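Local coordinates for protein similar to yteR (Bacilus subtilis) (Clostridium acetobutylicum, PDB 4WU0) that probably hydrolyses unsaturated rhamnogalacturonan fragments of pectin, as a glycoside hydrolase of family GH105 related to YteR, at residues D222-A225 / L226-I229. Numbering follows the deposited sequence.
Sequences DRNA and LIKI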
loop_
_atom_site.group_PDB
_atom_site.type_symbol
_atom_site.label_atom_id
_atom_site.label_comp_id
_atom_site.label_asym_id
_atom_site.label_seq_id
_atom_site.Cartn_x
_atom_site.Cartn_y
_atom_site.Cartn_z
ATOM N N ASP A 222 13.549 11.124 -13.526
ATOM C CA ASP A 222 12.092 11.147 -13.269
ATOM C C ASP A 222 11.738 11.441 -11.814
ATOM O O ASP A 222 10.568 11.417 -11.454
ATOM C CB ASP A 222 11.418 9.824 -13.673
ATOM C CG ASP A 222 11.522 9.546 -15.156
ATOM O OD1 ASP A 222 11.547 10.505 -15.960
ATOM O OD2 ASP A 222 11.584 8.360 -15.526
ATOM N N ARG A 223 12.735 11.725 -10.980
ATOM C CA ARG A 223 12.477 11.973 -9.565
ATOM C C ARG A 223 11.550 13.168 -9.330
ATOM O O ARG A 223 10.588 13.056 -8.571
ATOM C CB ARG A 223 13.787 12.148 -8.820
ATOM C CG ARG A 223 13.655 12.165 -7.308
ATOM C CD ARG A 223 15.037 12.160 -6.670
ATOM N NE ARG A 223 14.968 12.241 -5.212
ATOM C CZ ARG A 223 14.925 13.389 -4.534
ATOM N NH1 ARG A 223 14.946 14.555 -5.173
ATOM N NH2 ARG A 223 14.870 13.374 -3.213
ATOM N N ASN A 224 11.813 14.288 -9.988
ATOM C CA ASN A 224 10.930 15.444 -9.870
ATOM C C ASN A 224 9.523 15.176 -10.368
ATOM O O ASN A 224 8.557 15.651 -9.781
ATOM C CB ASN A 224 11.510 16.656 -10.592
ATOM C CG ASN A 224 12.683 17.236 -9.873
ATOM O OD1 ASN A 224 12.953 16.881 -8.727
ATOM N ND2 ASN A 224 13.395 18.147 -10.532
ATOM N N ALA A 225 9.394 14.426 -11.452
ATOM C CA ALA A 225 8.075 14.072 -11.951
ATOM C C ALA A 225 7.256 13.307 -10.909
ATOM O O ALA A 225 6.070 13.582 -10.713
ATOM C CB ALA A 225 8.192 13.265 -13.242
ATOM N N LEU A 226 7.865 12.328 -10.254
ATOM C CA LEU A 226 7.137 11.559 -9.251
ATOM C C LEU A 226 6.786 12.426 -8.043
ATOM O O LEU A 226 5.709 12.290 -7.472
ATOM C CB LEU A 226 7.891 10.295 -8.835
ATOM C CG LEU A 226 7.594 9.037 -9.651
ATOM C CD1 LEU A 226 8.036 9.195 -11.088
ATOM C CD2 LEU A 226 8.257 7.804 -9.014
ATOM N N ILE A 227 7.677 13.343 -7.668
ATOM C CA ILE A 227 7.387 14.257 -6.578
ATOM C C ILE A 227 6.197 15.153 -6.932
ATOM O O ILE A 227 5.308 15.374 -6.103
ATOM C CB ILE A 227 8.647 15.067 -6.193
ATOM C CG1 ILE A 227 9.662 14.135 -5.528
ATOM C CG2 ILE A 227 8.323 16.236 -5.250
ATOM C CD1 ILE A 227 11.059 14.721 -5.363
ATOM N N LYS A 228 6.159 15.638 -8.169
ATOM C CA LYS A 228 5.035 16.448 -8.619
ATOM C C LYS A 228 3.724 15.659 -8.565
ATOM O O LYS A 228 2.700 16.175 -8.109
ATOM C CB LYS A 228 5.291 16.990 -10.035
ATOM C CG LYS A 228 4.139 17.792 -10.586
ATOM C CD LYS A 228 4.442 18.234 -12.015
ATOM C CE LYS A 228 3.497 19.311 -12.496
ATOM N NZ LYS A 228 3.826 19.695 -13.911
ATOM N N ILE A 229 3.743 14.417 -9.045
ATOM C CA ILE A 229 2.561 13.574 -8.994
ATOM C C ILE A 229 2.099 13.407 -7.551
ATOM O O ILE A 229 0.915 13.492 -7.256
ATOM C CB ILE A 229 2.849 12.171 -9.618
ATOM C CG1 ILE A 229 3.076 12.312 -11.123
ATOM C CG2 ILE A 229 1.718 11.172 -9.327
ATOM C CD1 ILE A 229 3.586 11.046 -11.788
#
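With CG opposite its backbone N (chi1 -170°) and the chain extended as far as NE, Arg-223 runs out across the helix direction; Ile-227, whose CG1 stands opposite its own carbonyl carbon (chi1 -70°), sends CD1 back one turn to meet it. That methyl lies over one face of the guanidinium, off-centre toward the rim, with CD1 3.9 Å from NH1 of Arg-223. The same branch lies against the Arg-223 carbonyl oxygen: Ile-227 CG1 is 3.4 Å from Arg-223 O, which also accepts the Ile-227 N-H at 3.1 Å. Leu-226 CD1 likewise touches the acceptor of its own N-H, Asp-222 O (CD1 3.4 Å, N 3.1 Å). Lys-228 N to Asn-224 O (2.9 Å) and Ile-229 N to Ala-225 O (3.0 Å) continue this i to i+4 ladder through the first turns of helix 223-240, part of the (alpha/alpha)6 barrel expected for GH105. Leu-226 and Ile-229 face inward, Leu-226 against helices 152-166 and 199-215, Ile-229 against the latter; Asp-222 OD2 is hydrogen-bonded to Thr-156 OG1 on helix 152-166. Tyr-282 touches both Arg-223 and Ile-227. Between these two side chains the contact is van der Waals, without hydrogen bond or salt bridge: a methyl covers part of one face of a charged, flat group, while backbone bonds set the i to i+4 spacing.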